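Nucleoprotein (Schmallenberg virus, PDB 4JNG) encapsidates the viral RNA genome, protecting it from nucleases, and forms the helical nucleocapsid that is the template for transcription and replication. Local coordinates at residues Glu128-Thr133 and Leu142-Gly147; Tyr158-Glu163 and Lys179-Arg184. One frame throughout, in Å; residues are numbered along the deposited sequence.

Contact 1. Residues Glu128-Thr133 and Leu142-Gly147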
ATOM      1  N   GLU B 128       4.277   1.481 -28.187  1.00  9.95           N
ATOM      2  CA  GLU B 128       4.946   0.240 -28.569  1.00 11.83           C
ATOM      3  C   GLU B 128       4.311  -0.979 -27.936  1.00 11.87           C
ATOM      4  O   GLU B 128       3.960  -1.938 -28.629  1.00 12.30           O
ATOM      5  CB  GLU B 128       6.434   0.278 -28.184  1.00 14.54           C
ATOM      6  CG  GLU B 128       7.283   1.267 -28.971  1.00 15.66           C
ATOM      7  CD  GLU B 128       7.286   0.989 -30.461  1.00 18.22           C
ATOM      8  OE1 GLU B 128       6.242   0.560 -30.998  1.00 20.42           O
ATOM      9  OE2 GLU B 128       8.332   1.207 -31.106  1.00 21.03           O
ATOM     10  N   VAL B 129       4.138  -0.927 -26.621  1.00 11.40           N
ATOM     11  CA  VAL B 129       3.682  -2.097 -25.877  1.00 11.44           C
ATOM     12  C   VAL B 129       2.265  -2.513 -26.298  1.00 12.14           C
ATOM     13  O   VAL B 129       1.830  -3.629 -26.010  1.00 13.59           O
ATOM     14  CB  VAL B 129       3.823  -1.897 -24.346  1.00 10.97           C
ATOM     15  CG1 VAL B 129       5.284  -1.647 -23.983  1.00  9.99           C
ATOM     16  CG2 VAL B 129       2.945  -0.760 -23.836  1.00 11.41           C
ATOM     17  N   LYS B 130       1.572  -1.626 -27.013  1.00 12.78           N
ATOM     18  CA  LYS B 130       0.306  -1.953 -27.671  1.00 15.40           C
ATOM     19  C   LYS B 130       0.463  -2.340 -29.154  1.00 15.92           C
ATOM     20  O   LYS B 130      -0.531  -2.447 -29.875  1.00 19.16           O
ATOM     21  CB  LYS B 130      -0.661  -0.770 -27.538  1.00 18.13           C
ATOM     22  CG  LYS B 130      -1.248  -0.606 -26.143  1.00 20.94           C
ATOM     23  CD  LYS B 130      -2.248  -1.710 -25.832  1.00 24.14           C
ATOM     24  CE  LYS B 130      -3.161  -1.345 -24.667  1.00 27.32           C
ATOM     25  NZ  LYS B 130      -4.524  -1.920 -24.849  1.00 32.23           N
ATOM     26  N   GLY B 131       1.699  -2.562 -29.596  1.00 16.63           N
ATOM     27  CA  GLY B 131       1.998  -2.920 -30.985  1.00 18.14           C
ATOM     28  C   GLY B 131       1.860  -1.808 -32.020  1.00 21.01           C
ATOM     29  O   GLY B 131       1.447  -2.074 -33.151  1.00 19.38           O
ATOM     30  N   CYS B 132       2.230  -0.572 -31.672  1.00 23.46           N
ATOM     31  CA  CYS B 132       1.966   0.568 -32.569  1.00 22.01           C
ATOM     32  C   CYS B 132       3.049   0.801 -33.643  1.00 21.85           C
ATOM     33  O   CYS B 132       2.828   0.483 -34.806  1.00 26.32           O
ATOM     34  CB  CYS B 132       1.668   1.847 -31.778  1.00 19.33           C
ATOM     35  SG  CYS B 132       0.807   3.129 -32.726  1.00 18.89           S
ATOM     36  N   THR B 133       4.206   1.335 -33.259  1.00 18.33           N
ATOM     37  CA  THR B 133       5.267   1.760 -34.208  1.00 12.56           C
ATOM     38  C   THR B 133       4.895   2.932 -35.126  1.00  9.70           C
ATOM     39  O   THR B 133       3.724   3.182 -35.422  1.00 10.19           O
ATOM     40  CB  THR B 133       5.821   0.611 -35.100  1.00 12.20           C
ATOM     41  OG1 THR B 133       4.811   0.146 -36.008  1.00 14.70           O
ATOM     42  CG2 THR B 133       6.338  -0.542 -34.256  1.00 10.20           C
ATOM     43  N   LEU B 142       2.039   9.029 -31.938  1.00  4.93           N
ATOM     44  CA  LEU B 142       2.250  10.145 -31.028  1.00  4.95           C
ATOM     45  C   LEU B 142       1.008  10.389 -30.187  1.00  5.06           C
ATOM     46  O   LEU B 142       1.102  10.947 -29.098  1.00  5.13           O
ATOM     47  CB  LEU B 142       2.613  11.414 -31.791  1.00  4.95           C
ATOM     48  CG  LEU B 142       3.919  11.385 -32.581  1.00  4.91           C
ATOM     49  CD1 LEU B 142       4.006  12.650 -33.407  1.00  4.92           C
ATOM     50  CD2 LEU B 142       5.133  11.255 -31.673  1.00  4.94           C
ATOM     51  N   GLY B 143      -0.146   9.964 -30.695  1.00  5.26           N
ATOM     52  CA  GLY B 143      -1.403  10.023 -29.942  1.00  5.50           C
ATOM     53  C   GLY B 143      -1.379   9.273 -28.620  1.00  5.58           C
ATOM     54  O   GLY B 143      -2.227   9.511 -27.756  1.00  6.82           O
ATOM     55  N   PHE B 144      -0.417   8.369 -28.463  1.00  5.31           N
ATOM     56  CA  PHE B 144      -0.217   7.639 -27.211  1.00  5.11           C
ATOM     57  C   PHE B 144       0.463   8.473 -26.118  1.00  5.08           C
ATOM     58  O   PHE B 144       0.485   8.061 -24.956  1.00  5.46           O
ATOM     59  CB  PHE B 144       0.614   6.371 -27.460  1.00  5.32           C
ATOM     60  CG  PHE B 144      -0.198   5.180 -27.891  1.00  6.15           C
ATOM     61  CD1 PHE B 144      -0.897   4.424 -26.954  1.00  7.02           C
ATOM     62  CD2 PHE B 144      -0.251   4.798 -29.225  1.00  6.72           C
ATOM     63  CE1 PHE B 144      -1.640   3.324 -27.343  1.00  7.85           C
ATOM     64  CE2 PHE B 144      -0.997   3.697 -29.618  1.00  7.99           C
ATOM     65  CZ  PHE B 144      -1.695   2.961 -28.674  1.00  8.46           C
ATOM     66  N   ALA B 145       1.027   9.627 -26.472  1.00  4.94           N
ATOM     67  CA  ALA B 145       1.732  10.447 -25.487  1.00  4.91           C
ATOM     68  C   ALA B 145       0.784  10.979 -24.407  1.00  4.89           C
ATOM     69  O   ALA B 145      -0.351  11.350 -24.706  1.00  4.95           O
ATOM     70  CB  ALA B 145       2.439  11.605 -26.164  1.00  4.90           C
ATOM     71  N   PRO B 146       1.246  11.025 -23.147  1.00  4.89           N
ATOM     72  CA  PRO B 146       0.424  11.740 -22.164  1.00  4.89           C
ATOM     73  C   PRO B 146       0.303  13.197 -22.594  1.00  4.95           C
ATOM     74  O   PRO B 146       1.276  13.766 -23.124  1.00  4.89           O
ATOM     75  CB  PRO B 146       1.229  11.620 -20.863  1.00  4.89           C
ATOM     76  CG  PRO B 146       2.133  10.458 -21.073  1.00  4.93           C
ATOM     77  CD  PRO B 146       2.436  10.414 -22.537  1.00  4.85           C
ATOM     78  N   GLY B 147      -0.884  13.774 -22.418  1.00  4.89           N
ATOM     79  CA  GLY B 147      -1.151  15.145 -22.827  1.00  4.83           C
ATOM     80  C   GLY B 147      -1.582  15.329 -24.272  1.00  4.55           C
ATOM     81  O   GLY B 147      -1.989  16.421 -24.644  1.00  4.06           O
TER
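C132 meets F144 with its sulfur at the rim of the phenyl ring: SG sits 3.6 Å from F144 CE2 and close to the ring plane, its direction from the centroid being 74° off the ring normal. This is a Cys sulfur-aromatic contact of the edge type. The thiol gets there because SG is anti to the backbone N of C132 (chi1 -161°). K130 also approaches the ring, obliquely, the two side chains crossing at about a right angle, with CB 4.0 Å from F144 CZ and CG 4.1 Å from F144 CE1. Beyond CG the lysine chain leads away from the ring, and NZ forms a salt bridge with D170. The phenylalanine is presented by a type I beta turn from L142 to A145, closed by A145 N to L142 O at 2.9 Å, where the chain leaves helix 138-142; the cysteine and lysine belong to the loop before that helix. G131, between them, has a positive phi (73°) and turns the chain. A127 touches both C132 and F144, and C132 also packs on M140 and Y141. Nearby, E128 and V129 lie against sugars of the bound RNA.

Contact 2. Residues Tyr158-Glu163 and Lys179-Arg184. With nucleotides of chain A.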
ATOM      1  N   TYR B 158      -7.235  10.064 -31.880  1.00 11.95           N
ATOM      2  CA  TYR B 158      -6.621   8.830 -31.375  1.00 12.20           C
ATOM      3  C   TYR B 158      -6.530   8.733 -29.844  1.00  9.76           C
ATOM      4  O   TYR B 158      -6.802   7.672 -29.289  1.00 10.61           O
ATOM      5  CB  TYR B 158      -5.254   8.575 -32.028  1.00 14.09           C
ATOM      6  CG  TYR B 158      -5.387   7.975 -33.408  1.00 15.73           C
ATOM      7  CD1 TYR B 158      -6.021   6.749 -33.585  1.00 18.09           C
ATOM      8  CD2 TYR B 158      -4.918   8.636 -34.535  1.00 14.88           C
ATOM      9  CE1 TYR B 158      -6.168   6.190 -34.842  1.00 19.53           C
ATOM     10  CE2 TYR B 158      -5.061   8.083 -35.798  1.00 17.46           C
ATOM     11  CZ  TYR B 158      -5.684   6.860 -35.943  1.00 20.07           C
ATOM     12  OH  TYR B 158      -5.830   6.303 -37.188  1.00 23.87           O
ATOM     13  N   PRO B 159      -6.145   9.828 -29.159  1.00  5.97           N
ATOM     14  CA  PRO B 159      -6.027   9.744 -27.702  1.00  5.43           C
ATOM     15  C   PRO B 159      -7.355   9.411 -27.008  1.00  5.99           C
ATOM     16  O   PRO B 159      -7.358   8.711 -26.005  1.00  5.81           O
ATOM     17  CB  PRO B 159      -5.542  11.144 -27.301  1.00  5.07           C
ATOM     18  CG  PRO B 159      -4.906  11.694 -28.525  1.00  5.03           C
ATOM     19  CD  PRO B 159      -5.679  11.125 -29.676  1.00  5.22           C
ATOM     20  N   LEU B 160      -8.459   9.911 -27.557  1.00  7.04           N
ATOM     21  CA  LEU B 160      -9.798   9.600 -27.059  1.00  8.72           C
ATOM     22  C   LEU B 160     -10.115   8.116 -27.138  1.00 10.17           C
ATOM     23  O   LEU B 160     -10.527   7.517 -26.146  1.00 11.09           O
ATOM     24  CB  LEU B 160     -10.862  10.377 -27.838  1.00  9.67           C
ATOM     25  CG  LEU B 160     -12.316   9.960 -27.575  1.00 11.25           C
ATOM     26  CD1 LEU B 160     -12.688  10.119 -26.110  1.00 11.03           C
ATOM     27  CD2 LEU B 160     -13.250  10.760 -28.466  1.00 13.73           C
ATOM     28  N   VAL B 161      -9.933   7.534 -28.321  1.00 12.62           N
ATOM     29  CA  VAL B 161     -10.291   6.132 -28.544  1.00 13.58           C
ATOM     30  C   VAL B 161      -9.254   5.181 -27.940  1.00 13.61           C
ATOM     31  O   VAL B 161      -9.607   4.094 -27.487  1.00 14.66           O
ATOM     32  CB  VAL B 161     -10.557   5.810 -30.037  1.00 14.45           C
ATOM     33  CG1 VAL B 161     -11.630   6.735 -30.598  1.00 14.58           C
ATOM     34  CG2 VAL B 161      -9.286   5.884 -30.880  1.00 15.53           C
ATOM     35  N   ILE B 162      -7.985   5.591 -27.920  1.00 12.64           N
ATOM     36  CA  ILE B 162      -6.941   4.839 -27.201  1.00 11.05           C
ATOM     37  C   ILE B 162      -7.318   4.642 -25.727  1.00 12.08           C
ATOM     38  O   ILE B 162      -6.999   3.614 -25.126  1.00 11.93           O
ATOM     39  CB  ILE B 162      -5.568   5.540 -27.283  1.00 10.80           C
ATOM     40  CG1 ILE B 162      -4.958   5.363 -28.684  1.00 11.10           C
ATOM     41  CG2 ILE B 162      -4.602   4.972 -26.240  1.00 10.62           C
ATOM     42  CD1 ILE B 162      -3.765   6.261 -28.966  1.00 10.84           C
ATOM     43  N   GLU B 163      -7.980   5.639 -25.148  1.00 12.97           N
ATOM     44  CA  GLU B 163      -8.386   5.569 -23.751  1.00 13.98           C
ATOM     45  C   GLU B 163      -9.623   4.691 -23.588  1.00 12.98           C
ATOM     46  O   GLU B 163      -9.709   3.910 -22.640  1.00 13.24           O
ATOM     47  CB  GLU B 163      -8.637   6.966 -23.194  1.00 16.21           C
ATOM     48  CG  GLU B 163      -8.099   7.154 -21.788  1.00 20.66           C
ATOM     49  CD  GLU B 163      -7.324   8.449 -21.632  1.00 25.23           C
ATOM     50  OE1 GLU B 163      -6.084   8.417 -21.781  1.00 30.38           O
ATOM     51  OE2 GLU B 163      -7.954   9.494 -21.373  1.00 31.17           O
ATOM     52  N   LYS B 179     -10.739  13.484 -18.121  1.00  8.51           N
ATOM     53  CA  LYS B 179     -10.162  14.644 -18.791  1.00  7.23           C
ATOM     54  C   LYS B 179     -10.522  14.709 -20.264  1.00  7.71           C
ATOM     55  O   LYS B 179     -10.995  15.742 -20.751  1.00  7.63           O
ATOM     56  CB  LYS B 179      -8.633  14.677 -18.647  1.00  6.07           C
ATOM     57  CG  LYS B 179      -8.055  16.023 -19.061  1.00  5.55           C
ATOM     58  CD  LYS B 179      -6.550  16.117 -18.886  1.00  5.13           C
ATOM     59  CE  LYS B 179      -5.978  17.296 -19.671  1.00  4.97           C
ATOM     60  NZ  LYS B 179      -6.497  18.624 -19.248  1.00  4.93           N
ATOM     61  N   VAL B 180     -10.283  13.614 -20.974  1.00  8.13           N
ATOM     62  CA  VAL B 180     -10.459  13.598 -22.421  1.00  9.30           C
ATOM     63  C   VAL B 180     -11.904  13.890 -22.809  1.00 10.44           C
ATOM     64  O   VAL B 180     -12.165  14.598 -23.784  1.00  9.99           O
ATOM     65  CB  VAL B 180      -9.953  12.276 -23.060  1.00  9.96           C
ATOM     66  CG1 VAL B 180     -10.803  11.081 -22.650  1.00 11.14           C
ATOM     67  CG2 VAL B 180      -9.897  12.407 -24.576  1.00  9.14           C
ATOM     68  N   LEU B 181     -12.846  13.393 -22.014  1.00 11.45           N
ATOM     69  CA  LEU B 181     -14.254  13.553 -22.335  1.00 12.02           C
ATOM     70  C   LEU B 181     -14.734  15.000 -22.259  1.00 11.59           C
ATOM     71  O   LEU B 181     -15.779  15.324 -22.831  1.00 12.50           O
ATOM     72  CB  LEU B 181     -15.104  12.611 -21.481  1.00 13.18           C
ATOM     73  CG  LEU B 181     -14.799  11.154 -21.859  1.00 14.11           C
ATOM     74  CD1 LEU B 181     -15.348  10.184 -20.828  1.00 15.32           C
ATOM     75  CD2 LEU B 181     -15.325  10.832 -23.252  1.00 15.61           C
ATOM     76  N   ARG B 182     -13.974  15.876 -21.593  1.00 10.68           N
ATOM     77  CA  ARG B 182     -14.301  17.306 -21.616  1.00 11.27           C
ATOM     78  C   ARG B 182     -13.342  18.184 -22.425  1.00 11.82           C
ATOM     79  O   ARG B 182     -13.460  19.409 -22.405  1.00 11.54           O
ATOM     80  CB  ARG B 182     -14.512  17.868 -20.206  1.00 11.32           C
ATOM     81  CG  ARG B 182     -13.465  17.557 -19.158  1.00 11.34           C
ATOM     82  CD  ARG B 182     -13.846  18.291 -17.878  1.00 12.50           C
ATOM     83  NE  ARG B 182     -12.779  18.263 -16.876  1.00 16.36           N
ATOM     84  CZ  ARG B 182     -12.776  17.525 -15.768  1.00 17.20           C
ATOM     85  NH1 ARG B 182     -13.796  16.723 -15.467  1.00 21.63           N
ATOM     86  NH2 ARG B 182     -11.740  17.600 -14.943  1.00 18.55           N
ATOM     87  N   GLN B 183     -12.428  17.565 -23.167  1.00 12.18           N
ATOM     88  CA  GLN B 183     -11.620  18.306 -24.128  1.00 12.36           C
ATOM     89  C   GLN B 183     -12.478  18.644 -25.332  1.00 14.82           C
ATOM     90  O   GLN B 183     -13.467  17.955 -25.605  1.00 17.22           O
ATOM     91  CB  GLN B 183     -10.399  17.487 -24.558  1.00 10.33           C
ATOM     92  CG  GLN B 183      -9.462  17.171 -23.411  1.00  8.83           C
ATOM     93  CD  GLN B 183      -9.074  18.416 -22.635  1.00  8.67           C
ATOM     94  OE1 GLN B 183      -8.548  19.376 -23.205  1.00  9.08           O
ATOM     95  NE2 GLN B 183      -9.346  18.418 -21.335  1.00  9.05           N
ATOM     96  N   ARG B 184     -12.118  19.710 -26.040  1.00 16.77           N
ATOM     97  CA  ARG B 184     -12.825  20.070 -27.263  1.00 21.82           C
ATOM     98  C   ARG B 184     -12.041  19.693 -28.518  1.00 26.35           C
ATOM     99  O   ARG B 184     -10.859  19.341 -28.454  1.00 28.27           O
ATOM    100  CB  ARG B 184     -13.266  21.540 -27.283  1.00 25.24           C
ATOM    101  CG  ARG B 184     -12.278  22.587 -26.805  1.00 26.20           C
ATOM    102  CD  ARG B 184     -13.014  23.893 -26.523  1.00 28.24           C
ATOM    103  NE  ARG B 184     -13.914  23.767 -25.376  1.00 31.03           N
ATOM    104  CZ  ARG B 184     -14.646  24.757 -24.867  1.00 34.19           C
ATOM    105  NH1 ARG B 184     -14.598  25.980 -25.388  1.00 38.72           N
ATOM    106  NH2 ARG B 184     -15.434  24.522 -23.821  1.00 32.03           N
TER
ATOM    107  P     U A  22     -14.614  23.701 -18.766  1.00 13.30           P
ATOM    108  OP1   U A  22     -14.879  25.135 -19.029  1.00 12.73           O
ATOM    109  OP2   U A  22     -15.738  22.730 -18.728  1.00 13.60           O
ATOM    110  O5'   U A  22     -13.537  23.209 -19.831  1.00  9.68           O
ATOM    111  C5'   U A  22     -13.308  21.810 -20.054  1.00  8.34           C
ATOM    112  C4'   U A  22     -11.991  21.612 -20.765  1.00  7.91           C
ATOM    113  O4'   U A  22     -11.972  22.396 -21.980  1.00  7.87           O
ATOM    114  C3'   U A  22     -10.747  22.010 -19.974  1.00  7.58           C
ATOM    115  O3'   U A  22      -9.938  20.857 -19.853  1.00  7.20           O
ATOM    116  C2'   U A  22     -10.099  23.125 -20.798  1.00  7.64           C
ATOM    117  O2'   U A  22      -8.684  23.092 -20.827  1.00  8.12           O
ATOM    118  C1'   U A  22     -10.668  22.869 -22.192  1.00  7.56           C
ATOM    119  N1    U A  22     -10.745  24.078 -23.022  1.00  7.32           N
ATOM    120  C2    U A  22     -10.151  24.049 -24.270  1.00  7.13           C
ATOM    121  O2    U A  22      -9.584  23.065 -24.714  1.00  7.24           O
ATOM    122  N3    U A  22     -10.259  25.214 -24.985  1.00  7.50           N
ATOM    123  C4    U A  22     -10.878  26.381 -24.591  1.00  8.14           C
ATOM    124  O4    U A  22     -10.886  27.349 -25.353  1.00  9.31           O
ATOM    125  C5    U A  22     -11.468  26.331 -23.289  1.00  7.88           C
ATOM    126  C6    U A  22     -11.383  25.210 -22.566  1.00  7.51           C
ATOM    127  P     U A  23      -9.682  20.228 -18.430  1.00  7.15           P
ATOM    128  OP1   U A  23      -9.119  18.878 -18.610  1.00  6.50           O
ATOM    129  OP2   U A  23     -10.912  20.396 -17.620  1.00  7.61           O
ATOM    130  O5'   U A  23      -8.521  21.159 -17.884  1.00  6.10           O
ATOM    131  C5'   U A  23      -8.501  21.417 -16.505  1.00  5.18           C
ATOM    132  C4'   U A  23      -7.388  22.352 -16.136  1.00  5.00           C
ATOM    133  O4'   U A  23      -7.955  23.308 -15.201  1.00  5.00           O
ATOM    134  C3'   U A  23      -6.221  21.679 -15.412  1.00  4.91           C
ATOM    135  O3'   U A  23      -5.038  21.553 -16.214  1.00  4.76           O
ATOM    136  C2'   U A  23      -6.017  22.557 -14.179  1.00  4.90           C
ATOM    137  O2'   U A  23      -5.163  23.659 -14.383  1.00  4.87           O
ATOM    138  C1'   U A  23      -7.435  23.057 -13.918  1.00  4.93           C
ATOM    139  N1    U A  23      -8.287  22.075 -13.225  1.00  4.94           N
ATOM    140  C2    U A  23      -7.996  21.828 -11.898  1.00  4.96           C
ATOM    141  O2    U A  23      -7.096  22.394 -11.302  1.00  4.92           O
ATOM    142  N3    U A  23      -8.808  20.903 -11.290  1.00  5.04           N
ATOM    143  C4    U A  23      -9.858  20.214 -11.857  1.00  5.06           C
ATOM    144  O4    U A  23     -10.494  19.407 -11.176  1.00  5.41           O
ATOM    145  C5    U A  23     -10.095  20.520 -13.234  1.00  5.02           C
ATOM    146  C6    U A  23      -9.324  21.421 -13.853  1.00  5.00           C
ATOM    147  P     U A  24      -4.277  20.143 -16.333  1.00  4.70           P
ATOM    148  OP1   U A  24      -3.018  20.354 -17.130  1.00  4.55           O
ATOM    149  OP2   U A  24      -5.251  19.120 -16.775  1.00  4.29           O
ATOM    150  O5'   U A  24      -3.874  19.795 -14.836  1.00  4.36           O
ATOM    151  C5'   U A  24      -3.103  20.692 -14.027  1.00  4.83           C
ATOM    152  C4'   U A  24      -3.065  20.193 -12.605  1.00  4.87           C
ATOM    153  O4'   U A  24      -4.362  20.403 -11.973  1.00  4.85           O
ATOM    154  C3'   U A  24      -2.807  18.705 -12.431  1.00  4.86           C
ATOM    155  O3'   U A  24      -1.428  18.392 -12.503  1.00  4.71           O
ATOM    156  C2'   U A  24      -3.393  18.453 -11.047  1.00  4.91           C
ATOM    157  O2'   U A  24      -2.588  18.882  -9.965  1.00  4.66           O
ATOM    158  C1'   U A  24      -4.644  19.326 -11.096  1.00  4.91           C
ATOM    159  N1    U A  24      -5.844  18.626 -11.577  1.00  4.97           N
ATOM    160  C2    U A  24      -6.513  17.819 -10.677  1.00  5.05           C
ATOM    161  O2    U A  24      -6.139  17.659  -9.528  1.00  5.03           O
ATOM    162  N3    U A  24      -7.631  17.197 -11.178  1.00  5.31           N
ATOM    163  C4    U A  24      -8.140  17.301 -12.455  1.00  5.59           C
ATOM    164  O4    U A  24      -9.159  16.678 -12.754  1.00  6.34           O
ATOM    165  C5    U A  24      -7.389  18.152 -13.327  1.00  5.39           C
ATOM    166  C6    U A  24      -6.292  18.768 -12.871  1.00  5.08           C
TER
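The ammonium nitrogen of K179 is gripped by two consecutive phosphates of the RNA, hydrogen-bonding at 2.7 Å from NZ to OP1 of U23 and at 2.8 Å from NZ to OP2 of U24; U22, U23 and U24 all belong to RNA chain A. The lysine sits near the end of helix 177-181, whose other side packs on helix 158-168, so one short helix joins the protein core to the nucleic acid. In that helix pair V180 is the central residue: its CG2 lies 3.7 Å from L160 CA, while its CG1 is 3.5 Å from E163 OE2. The other carboxylate oxygen of E163 makes a salt bridge to R166, itself an RNA-binding residue. L160, with CG anti to its own N (chi1 170°), sets CD1 against both V180 CG2 and L181 CD2. L160 and L181 also pack on R223 and T224 of a second subunit, in line with the role of the C-terminus in oligomerization.

Past the helix, R182 gives a fairly straight bond (160°) from NE to OP2 of U23 at 2.9 Å. Q183 folds back at chi2, and its NE2 donates to K179 O at 3.2 Å from above the carbonyl plane, while R182 N reaches the same oxygen from the opposite face. Q183 NE2 also donates, at 2.9 Å, to O3' of U22, the ester oxygen that leads into the U23 phosphate. R184 lies along the U22 base, with CD 3.4 Å from N3 and C5 over one face of its guanidinium, offset toward the rim.

Contact 1 closes before contact 2 opens along the chain, and their centres lie about 14 Å apart. They join where the turn after helix 138-142 rests on helix 158-168: G143 O is 3.5 Å from P159 CG, and F144 CE1 is 3.6 Å from I162 CG2. Helix 158-168 is contacted by the 142-147 loop, by helix 177-181 and by helix 198-209, the last packing on its Y158 and V161. Helix 138-142 adds a further tie, since its T139 and M140 touch Y158. Both contacts border the RNA, so this continuous packing links separate parts of the nucleic-acid-binding surface.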